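Side-chain contacts in putative cathepsin d (Ixodes ricinus, PDB 5N7Q), which probably cleaves proteins as an aspartic endopeptidase of the pepsin-like A1 family, and is seen here with the inhibitor pepstatin A bound: residues L109-G113 and E114-E118; D241-N244 and Q245-G249; T271-S275 and G276-S280. All coordinates share one frame; numbering follows the deposited sequence. Where two conformers were deposited one is given.

Contact 1: residues L109-G113 and E114-E118; sequences LVVGG and ESLLE
Val-111 meets Leu-116 and Leu-117 where the end of strand 103-112 runs into the short helix 114-117. The touching branch of the valine is CG1. It lies anti to the backbone N (chi1 174°), which carries it toward the helix. CG1 stands 3.7 Å from CB of Leu-116, and these two side chains lie roughly perpendicular. The same methyl comes within 3.9 Å of CD2 of Leu-117. Here the two side chains run antiparallel, one alongside the other.

Both leucines share one shape, with CG beside the backbone N and CD1 extended, but they touch different atoms. Leu-116 faces CG1 of Val-111 with its CB. Its CD1 lies 3.7 Å from the carbonyl O of Gly-112, and its side chain also packs on Phe-121. In Leu-117, CG sits 3.4 Å from O of Gly-113, and CD2 lies 3.5 Å from O of Val-111. Tyr-53 of helix 52-55 touches both Val-111 and Leu-117.

Gly-113 is the N-cap residue, and its carbonyl O takes two backbone bonds. Leu-117 N, at 2.9 Å, approaches in the carbonyl plane. Leu-116 N comes from above that plane. With its positive phi of 102°, Gly-113 lets the chain turn sharply from strand into helix. Glu-114 starts the helix, and its CB still touches C of Gly-113.

Ser-115 and Leu-116 also pack against the bound inhibitor peptide. The side chain of Leu-116 is about 8 Å from that of Asp-36, a predicted active-site residue. This strand-to-helix corner with an N-capping glycine thus forms part of the wall of the substrate cleft of a pepsin-like aspartic protease.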
ATOM      1  N   LEU A 109      -5.427  19.357  -8.859  1.00 10.25           N
ATOM      2  CA  LEU A 109      -6.556  20.283  -8.995  1.00 11.19           C
ATOM      3  C   LEU A 109      -7.911  19.614  -8.883  1.00 11.77           C
ATOM      4  O   LEU A 109      -8.851  20.254  -8.396  1.00 12.37           O
ATOM      5  CB  LEU A 109      -6.468  21.037 -10.330  1.00 11.21           C
ATOM      6  CG  LEU A 109      -5.182  21.804 -10.598  1.00 11.56           C
ATOM      7  CD1 LEU A 109      -5.228  22.438 -11.987  1.00 11.89           C
ATOM      8  CD2 LEU A 109      -4.958  22.876  -9.549  1.00 12.13           C
ATOM      9  N   VAL A 110      -8.029  18.375  -9.366  1.00 11.61           N
ATOM     10  CA  VAL A 110      -9.300  17.655  -9.331  1.00 12.26           C
ATOM     11  C   VAL A 110      -9.039  16.271  -8.752  1.00 12.60           C
ATOM     12  O   VAL A 110      -8.186  15.539  -9.231  1.00 13.32           O
ATOM     13  CB  VAL A 110      -9.951  17.590 -10.733  1.00 12.95           C
ATOM     14  CG1 VAL A 110     -11.255  16.796 -10.716  1.00 13.82           C
ATOM     15  CG2 VAL A 110     -10.239  19.002 -11.238  1.00 12.93           C
ATOM     16  N   VAL A 111      -9.842  15.915  -7.748  1.00 12.09           N
ATOM     17  CA  VAL A 111      -9.704  14.646  -7.053  1.00 12.08           C
ATOM     18  C   VAL A 111     -11.087  14.033  -7.008  1.00 11.74           C
ATOM     19  O   VAL A 111     -12.089  14.729  -6.775  1.00 13.24           O
ATOM     20  CB  VAL A 111      -9.094  14.822  -5.640  1.00 12.20           C
ATOM     21  CG1 VAL A 111      -9.096  13.514  -4.855  1.00 12.84           C
ATOM     22  CG2 VAL A 111      -7.666  15.364  -5.747  1.00 12.72           C
ATOM     23  N   GLY A 112     -11.137  12.722  -7.225  1.00 10.64           N
ATOM     24  CA  GLY A 112     -12.364  11.987  -7.049  1.00 10.58           C
ATOM     25  C   GLY A 112     -12.170  10.746  -6.198  1.00 10.75           C
ATOM     26  O   GLY A 112     -11.062  10.225  -6.068  1.00 10.51           O
ATOM     27  N   GLY A 113     -13.273  10.286  -5.613  1.00 10.83           N
ATOM     28  CA  GLY A 113     -13.279   9.080  -4.799  1.00 11.51           C
ATOM     29  C   GLY A 113     -13.294   9.463  -3.326  1.00 11.85           C
ATOM     30  O   GLY A 113     -12.390  10.138  -2.850  1.00 10.95           O
ATOM     31  N   GLU A 114     -14.309   9.003  -2.601  1.00 12.94           N
ATOM     32  CA  GLU A 114     -14.431   9.287  -1.165  1.00 15.62           C
ATOM     33  C   GLU A 114     -13.192   8.900  -0.370  1.00 14.49           C
ATOM     34  O   GLU A 114     -12.837   9.602   0.578  1.00 13.63           O
ATOM     35  CB  GLU A 114     -15.686   8.602  -0.584  1.00 18.42           C
ATOM     36  CG  GLU A 114     -16.098   9.084   0.809  1.00 22.77           C
ATOM     37  CD  GLU A 114     -15.457   8.314   1.952  1.00 27.04           C
ATOM     38  OE1 GLU A 114     -14.786   7.294   1.694  1.00 31.52           O
ATOM     39  OE2 GLU A 114     -15.618   8.737   3.124  1.00 32.22           O
ATOM     40  N   SER A 115     -12.522   7.817  -0.773  1.00 14.11           N
ATOM     41  CA  SER A 115     -11.337   7.331  -0.074  1.00 14.32           C
ATOM     42  C   SER A 115     -10.222   8.367  -0.085  1.00 13.77           C
ATOM     43  O   SER A 115      -9.437   8.410   0.845  1.00 15.65           O
ATOM     44  CB  SER A 115     -10.846   6.021  -0.679  1.00 15.30           C
ATOM     45  OG  SER A 115     -11.865   5.023  -0.621  1.00 17.64           O
ATOM     46  N   LEU A 116     -10.190   9.207  -1.120  1.00 12.43           N
ATOM     47  CA  LEU A 116      -9.214  10.291  -1.198  1.00 12.27           C
ATOM     48  C   LEU A 116      -9.789  11.592  -0.627  1.00 12.10           C
ATOM     49  O   LEU A 116      -9.115  12.317   0.125  1.00 11.78           O
ATOM     50  CB  LEU A 116      -8.774  10.506  -2.653  1.00 11.76           C
ATOM     51  CG  LEU A 116      -8.087   9.306  -3.313  1.00 12.03           C
ATOM     52  CD1 LEU A 116      -7.623   9.619  -4.727  1.00 12.25           C
ATOM     53  CD2 LEU A 116      -6.927   8.754  -2.477  1.00 11.90           C
ATOM     54  N   LEU A 117     -11.048  11.879  -0.967  1.00 11.95           N
ATOM     55  CA  LEU A 117     -11.650  13.175  -0.625  1.00 13.09           C
ATOM     56  C   LEU A 117     -11.789  13.413   0.864  1.00 13.72           C
ATOM     57  O   LEU A 117     -11.627  14.542   1.329  1.00 13.83           O
ATOM     58  CB  LEU A 117     -13.004  13.327  -1.290  1.00 13.10           C
ATOM     59  CG  LEU A 117     -12.976  13.441  -2.818  1.00 13.51           C
ATOM     60  CD1 LEU A 117     -14.357  13.251  -3.404  1.00 14.05           C
ATOM     61  CD2 LEU A 117     -12.398  14.766  -3.279  1.00 14.24           C
ATOM     62  N   GLU A 118     -12.028  12.342   1.609  1.00 14.16           N
ATOM     63  CA  GLU A 118     -12.188  12.452   3.048  1.00 16.40           C
ATOM     64  C   GLU A 118     -11.026  11.861   3.826  1.00 15.80           C
ATOM     65  O   GLU A 118     -11.126  11.648   5.035  1.00 17.14           O
ATOM     66  CB  GLU A 118     -13.521  11.819   3.438  1.00 18.63           C
ATOM     67  CG  GLU A 118     -14.727  12.579   2.884  1.00 20.79           C
ATOM     68  CD  GLU A 118     -14.729  14.086   3.209  1.00 23.32           C
ATOM     69  OE1 GLU A 118     -14.201  14.528   4.264  1.00 25.48           O
ATOM     70  OE2 GLU A 118     -15.269  14.851   2.394  1.00 25.04           O
TER

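Contact 2: residues D241-N244 and Q245-G249; sequences DSLN and QYLGG
A Schellman motif ends helix 237-247, and this contact covers its last turns. Leu-243 and Leu-247 lie one turn apart on the same side. CG of Leu-243 is 4.2 Å from CD1 of Leu-247, a loose apolar touch. CG of Leu-247 sits beside its own backbone N (chi1 -60°), and this brings it within 3.3 Å of the carbonyl O of Leu-243. Both leucines also rest on Phe-302 of strand 295-304, so this side of the helix faces the sheet.

At the helix end, Gly-248 has a positive phi of 85° and turns the chain back. Two bonds make the motif. Gly-248 N bonds to O of Gln-245 at 3.3 Å. Gly-249 N bonds to O of Asn-244 at 2.8 Å, tilted from the carbonyl plane. The amide of Asn-244 is held from outside: OD1 by Ser-300 OG, and ND2 by the carbonyls of Val-240 and Phe-302.

Gln-245 lies on a solvent-facing side. Its chain is extended beyond CG, and OE1 accepts a hydrogen bond from a water at 2.8 Å. Tyr-246 runs off toward strand 215-217, with CB 3.4 Å from O of Leu-243. Its OH bonds to Ala-213 O and Ser-208 N.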
ATOM      1  N   ASP A 241     -14.871 -15.250  -4.581  1.00  9.52           N
ATOM      2  CA  ASP A 241     -16.261 -15.704  -4.323  1.00  9.98           C
ATOM      3  C   ASP A 241     -16.269 -17.074  -3.589  1.00  9.86           C
ATOM      4  O   ASP A 241     -16.947 -17.236  -2.592  1.00  9.49           O
ATOM      5  CB  ASP A 241     -17.065 -15.810  -5.632  1.00 10.92           C
ATOM      6  CG  ASP A 241     -17.439 -14.486  -6.229  1.00 11.53           C
ATOM      7  OD1 ASP A 241     -17.345 -13.422  -5.574  1.00 12.61           O
ATOM      8  OD2 ASP A 241     -17.851 -14.496  -7.418  1.00 13.86           O
ATOM      9  N   SER A 242     -15.511 -18.033  -4.121  1.00 10.08           N
ATOM     10  CA  SER A 242     -15.426 -19.364  -3.536  0.50 10.46           C
ATOM     11  C   SER A 242     -14.783 -19.381  -2.153  1.00 10.40           C
ATOM     12  O   SER A 242     -15.261 -20.074  -1.245  1.00 10.99           O
ATOM     13  CB  SER A 242     -14.701 -20.322  -4.469  0.50 10.94           C
ATOM     14  OG  SER A 242     -15.384 -20.407  -5.711  0.50 12.18           O
ATOM     15  N   LEU A 243     -13.702 -18.618  -1.979  1.00  9.99           N
ATOM     16  CA  LEU A 243     -13.084 -18.518  -0.666  1.00  9.42           C
ATOM     17  C   LEU A 243     -14.089 -17.987   0.355  1.00  9.88           C
ATOM     18  O   LEU A 243     -14.228 -18.547   1.431  1.00  9.44           O
ATOM     19  CB  LEU A 243     -11.833 -17.638  -0.716  1.00  9.89           C
ATOM     20  CG  LEU A 243     -11.080 -17.426   0.595  1.00  9.91           C
ATOM     21  CD1 LEU A 243     -10.716 -18.725   1.285  1.00 10.35           C
ATOM     22  CD2 LEU A 243      -9.826 -16.610   0.322  1.00  9.70           C
ATOM     23  N   ASN A 244     -14.756 -16.896   0.011  1.00  9.73           N
ATOM     24  CA  ASN A 244     -15.785 -16.371   0.904  1.00 10.07           C
ATOM     25  C   ASN A 244     -16.935 -17.334   1.170  1.00 10.42           C
ATOM     26  O   ASN A 244     -17.382 -17.410   2.303  1.00 10.69           O
ATOM     27  CB  ASN A 244     -16.269 -14.997   0.438  1.00 10.07           C
ATOM     28  CG  ASN A 244     -15.321 -13.904   0.865  1.00 10.08           C
ATOM     29  OD1 ASN A 244     -15.280 -13.568   2.060  1.00 10.72           O
ATOM     30  ND2 ASN A 244     -14.510 -13.407  -0.052  1.00 10.46           N
ATOM     31  N   GLN A 245     -17.344 -18.104   0.169  1.00 10.09           N
ATOM     32  CA  GLN A 245     -18.344 -19.159   0.398  1.00 10.25           C
ATOM     33  C   GLN A 245     -17.878 -20.163   1.450  1.00 10.55           C
ATOM     34  O   GLN A 245     -18.654 -20.516   2.360  1.00 11.36           O
ATOM     35  CB  GLN A 245     -18.647 -19.883  -0.907  1.00 10.31           C
ATOM     36  CG  GLN A 245     -19.900 -20.748  -0.764  1.00 10.38           C
ATOM     37  CD  GLN A 245     -20.291 -21.365  -2.074  1.00 10.87           C
ATOM     38  OE1 GLN A 245     -20.212 -20.712  -3.126  1.00 11.69           O
ATOM     39  NE2 GLN A 245     -20.716 -22.620  -2.036  1.00 11.69           N
ATOM     40  N   TYR A 246     -16.617 -20.593   1.358  1.00  9.88           N
ATOM     41  CA  TYR A 246     -16.053 -21.522   2.343  1.00  9.97           C
ATOM     42  C   TYR A 246     -16.041 -20.905   3.741  1.00 10.36           C
ATOM     43  O   TYR A 246     -16.242 -21.600   4.734  1.00 10.95           O
ATOM     44  CB  TYR A 246     -14.626 -21.881   1.921  1.00 10.08           C
ATOM     45  CG  TYR A 246     -13.975 -23.006   2.687  1.00 10.15           C
ATOM     46  CD1 TYR A 246     -14.327 -24.332   2.433  1.00 10.06           C
ATOM     47  CD2 TYR A 246     -12.949 -22.776   3.600  1.00  9.84           C
ATOM     48  CE1 TYR A 246     -13.712 -25.374   3.093  1.00 10.28           C
ATOM     49  CE2 TYR A 246     -12.336 -23.817   4.279  1.00 10.00           C
ATOM     50  CZ  TYR A 246     -12.693 -25.143   3.996  1.00 10.09           C
ATOM     51  OH  TYR A 246     -12.076 -26.197   4.657  1.00 11.31           O
ATOM     52  N   LEU A 247     -15.762 -19.595   3.818  1.00 10.62           N
ATOM     53  CA  LEU A 247     -15.684 -18.897   5.116  1.00 11.38           C
ATOM     54  C   LEU A 247     -17.021 -18.470   5.694  1.00 11.98           C
ATOM     55  O   LEU A 247     -17.085 -18.040   6.861  1.00 12.24           O
ATOM     56  CB  LEU A 247     -14.773 -17.681   4.996  1.00 11.38           C
ATOM     57  CG  LEU A 247     -13.320 -17.935   4.576  1.00 11.68           C
ATOM     58  CD1 LEU A 247     -12.603 -16.606   4.424  1.00 12.43           C
ATOM     59  CD2 LEU A 247     -12.560 -18.821   5.546  1.00 11.93           C
ATOM     60  N   GLY A 248     -18.078 -18.542   4.896  1.00 11.50           N
ATOM     61  CA  GLY A 248     -19.403 -18.053   5.325  1.00 11.90           C
ATOM     62  C   GLY A 248     -19.599 -16.556   5.107  1.00 12.25           C
ATOM     63  O   GLY A 248     -20.449 -15.930   5.741  1.00 13.55           O
ATOM     64  N   GLY A 249     -18.795 -15.962   4.222  1.00 12.32           N
ATOM     65  CA  GLY A 249     -18.976 -14.576   3.814  1.00 13.07           C
ATOM     66  C   GLY A 249     -20.093 -14.400   2.814  1.00 13.09           C
ATOM     67  O   GLY A 249     -20.219 -15.198   1.874  1.00 13.42           O
TER
HETATM   68  O   HOH W   1     -18.550 -21.500  -5.185  1.00 26.11           O

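Contact 3: residues T271-S275 and G276-S280; sequences TFTIS and GKEFS
Ile-274 and Phe-279 meet nearly square-on, side chain against side chain, on one face of a beta hairpin, whose strands 271-274 and 277-280 join through a type I' turn. CB of Ile-274 is 3.8 Å from CE2 of the phenylalanine. CG of Phe-279 lies beside the backbone N (chi1 -67°), and this rests the ring edge by O of Phe-272 and O of Ile-274, both in the ring plane. Phe-318 of helix 316-319 touches both side chains, and Tyr-322 meets the Phe-279 ring edge-to-face.

Phe-272 and Phe-279 form a hydrogen-bonded antiparallel pair. Phe-279 N reaches O of Phe-272 at 2.7 Å. The Phe-272 ring leads away from Phe-279, and its side chain touches Val-204.

The opposite face carries Thr-271, Thr-273, Glu-278 and Ser-280. Glu-278 lies alongside both threonines. Its CB is 3.6 Å from CG2 of Thr-271, and its CG is 3.8 Å from OG1 of Thr-273. OE2 has a salt bridge to Lys-205. One water links OG1 of Thr-273 to this OE2. Another joins OG1 of Thr-271, at 2.6 Å, to OG of Ser-280, at 2.9 Å.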
ATOM      1  N   THR A 271      -4.051 -19.558   3.973  1.00 11.72           N
ATOM      2  CA  THR A 271      -2.594 -19.666   3.808  1.00 12.07           C
ATOM      3  C   THR A 271      -2.170 -19.408   2.374  1.00 11.88           C
ATOM      4  O   THR A 271      -2.733 -19.995   1.439  1.00 11.82           O
ATOM      5  CB  THR A 271      -2.137 -21.053   4.249  1.00 12.91           C
ATOM      6  OG1 THR A 271      -2.538 -21.278   5.602  1.00 14.84           O
ATOM      7  CG2 THR A 271      -0.609 -21.213   4.119  1.00 12.89           C
ATOM      8  N   PHE A 272      -1.142 -18.562   2.199  1.00 11.21           N
ATOM      9  CA  PHE A 272      -0.505 -18.266   0.907  1.00 11.57           C
ATOM     10  C   PHE A 272       0.848 -18.931   0.897  1.00 11.33           C
ATOM     11  O   PHE A 272       1.611 -18.805   1.856  1.00 11.51           O
ATOM     12  CB  PHE A 272      -0.322 -16.751   0.711  1.00 11.25           C
ATOM     13  CG  PHE A 272      -1.604 -16.038   0.450  1.00 11.24           C
ATOM     14  CD1 PHE A 272      -2.482 -15.790   1.507  1.00 11.60           C
ATOM     15  CD2 PHE A 272      -1.964 -15.640  -0.833  1.00 10.82           C
ATOM     16  CE1 PHE A 272      -3.700 -15.171   1.268  1.00 11.90           C
ATOM     17  CE2 PHE A 272      -3.180 -15.026  -1.070  1.00 11.46           C
ATOM     18  CZ  PHE A 272      -4.046 -14.797  -0.024  1.00 11.43           C
ATOM     19  N   THR A 273       1.115 -19.716  -0.140  1.00 10.59           N
ATOM     20  CA  THR A 273       2.395 -20.400  -0.272  1.00 10.98           C
ATOM     21  C   THR A 273       3.230 -19.622  -1.279  1.00 10.60           C
ATOM     22  O   THR A 273       2.835 -19.448  -2.424  1.00 10.20           O
ATOM     23  CB  THR A 273       2.229 -21.862  -0.698  1.00 11.22           C
ATOM     24  OG1 THR A 273       1.500 -22.565   0.326  1.00 13.07           O
ATOM     25  CG2 THR A 273       3.625 -22.516  -0.868  1.00 11.66           C
ATOM     26  N   ILE A 274       4.400 -19.157  -0.839  1.00 10.31           N
ATOM     27  CA  ILE A 274       5.262 -18.304  -1.642  1.00 10.41           C
ATOM     28  C   ILE A 274       6.675 -18.821  -1.479  1.00 10.73           C
ATOM     29  O   ILE A 274       7.125 -19.032  -0.360  1.00 10.95           O
ATOM     30  CB  ILE A 274       5.197 -16.817  -1.173  1.00 10.60           C
ATOM     31  CG1 ILE A 274       3.729 -16.336  -1.086  1.00 10.93           C
ATOM     32  CG2 ILE A 274       6.053 -15.956  -2.083  1.00 11.47           C
ATOM     33  CD1 ILE A 274       3.576 -14.963  -0.436  1.00 11.10           C
ATOM     34  N   SER A 275       7.344 -19.078  -2.594  1.00 11.55           N
ATOM     35  CA  SER A 275       8.679 -19.710  -2.581  1.00 11.60           C
ATOM     36  C   SER A 275       8.712 -21.003  -1.747  1.00 12.27           C
ATOM     37  O   SER A 275       9.694 -21.303  -1.073  1.00 13.13           O
ATOM     38  CB  SER A 275       9.755 -18.704  -2.145  1.00 12.02           C
ATOM     39  OG  SER A 275       9.877 -17.657  -3.112  1.00 12.54           O
ATOM     40  N   GLY A 276       7.616 -21.758  -1.806  1.00 12.42           N
ATOM     41  CA  GLY A 276       7.505 -23.017  -1.107  1.00 13.27           C
ATOM     42  C   GLY A 276       7.200 -22.965   0.365  1.00 14.29           C
ATOM     43  O   GLY A 276       7.031 -24.020   0.979  1.00 15.97           O
ATOM     44  N   LYS A 277       7.119 -21.767   0.935  1.00 13.13           N
ATOM     45  CA  LYS A 277       6.852 -21.589   2.359  1.00 13.63           C
ATOM     46  C   LYS A 277       5.421 -21.106   2.567  1.00 13.11           C
ATOM     47  O   LYS A 277       4.891 -20.297   1.787  1.00 11.95           O
ATOM     48  CB  LYS A 277       7.831 -20.601   2.968  1.00 15.69           C
ATOM     49  CG  LYS A 277       7.615 -20.421   4.454  1.00 18.28           C
ATOM     50  CD  LYS A 277       8.733 -19.666   5.131  1.00 20.61           C
ATOM     51  CE  LYS A 277       8.427 -19.475   6.599  1.00 23.47           C
ATOM     52  NZ  LYS A 277       8.558 -20.727   7.393  1.00 26.32           N
ATOM     53  N   GLU A 278       4.817 -21.569   3.652  1.00 13.33           N
ATOM     54  CA  GLU A 278       3.450 -21.172   3.996  1.00 13.69           C
ATOM     55  C   GLU A 278       3.427 -19.892   4.806  1.00 12.45           C
ATOM     56  O   GLU A 278       4.124 -19.768   5.811  1.00 12.41           O
ATOM     57  CB  GLU A 278       2.746 -22.280   4.767  1.00 15.83           C
ATOM     58  CG  GLU A 278       2.461 -23.480   3.871  1.00 18.01           C
ATOM     59  CD  GLU A 278       1.509 -24.504   4.463  1.00 21.05           C
ATOM     60  OE1 GLU A 278       1.024 -24.331   5.599  1.00 23.62           O
ATOM     61  OE2 GLU A 278       1.253 -25.496   3.753  1.00 24.18           O
ATOM     62  N   PHE A 279       2.564 -18.975   4.388  1.00 11.14           N
ATOM     63  CA  PHE A 279       2.313 -17.721   5.090  1.00 10.76           C
ATOM     64  C   PHE A 279       0.822 -17.731   5.477  1.00 10.59           C
ATOM     65  O   PHE A 279      -0.045 -17.467   4.648  1.00 10.61           O
ATOM     66  CB  PHE A 279       2.680 -16.536   4.180  1.00 10.68           C
ATOM     67  CG  PHE A 279       4.150 -16.461   3.897  1.00 10.86           C
ATOM     68  CD1 PHE A 279       4.995 -15.776   4.743  1.00 11.24           C
ATOM     69  CD2 PHE A 279       4.675 -17.138   2.811  1.00 11.25           C
ATOM     70  CE1 PHE A 279       6.359 -15.761   4.510  1.00 11.77           C
ATOM     71  CE2 PHE A 279       6.036 -17.126   2.565  1.00 11.54           C
ATOM     72  CZ  PHE A 279       6.873 -16.427   3.421  1.00 11.65           C
ATOM     73  N   SER A 280       0.581 -18.034   6.743  1.00 10.98           N
ATOM     74  CA  SER A 280      -0.769 -18.237   7.299  1.00 12.00           C
ATOM     75  C   SER A 280      -1.350 -16.922   7.820  1.00 11.08           C
ATOM     76  O   SER A 280      -0.641 -16.083   8.376  1.00 11.01           O
ATOM     77  CB  SER A 280      -0.663 -19.278   8.417  1.00 14.03           C
ATOM     78  OG  SER A 280      -1.943 -19.641   8.908  1.00 19.99           O
TER
HETATM   79  O   HOH W   2      -1.784 -22.345   7.836  1.00 38.82           O
HETATM   80  O   HOH W   3       1.662 -25.297   0.544  1.00 29.92           O

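In the fold
The three contacts follow in series and none touches another. Contact 1 is a surface contact beside the inhibitor cleft. Its centre is about 31 Å from that of contact 2 and about 36 Å from that of contact 3, across the chain's centre. Contacts 2 and 3 are partly buried, away from the predicted active-site residues. They are closer neighbours, with nearest atoms about 6 Å apart, and both pack on strand 198-206. Contact 1 joins a strand to a helix by apolar branches and a backbone N-cap carbonyl, contact 2 closes a helix by backbone bonds, and contact 3 pairs two strands, with Ile-274 and Phe-279 leading one face and water-bridged polar groups on the other.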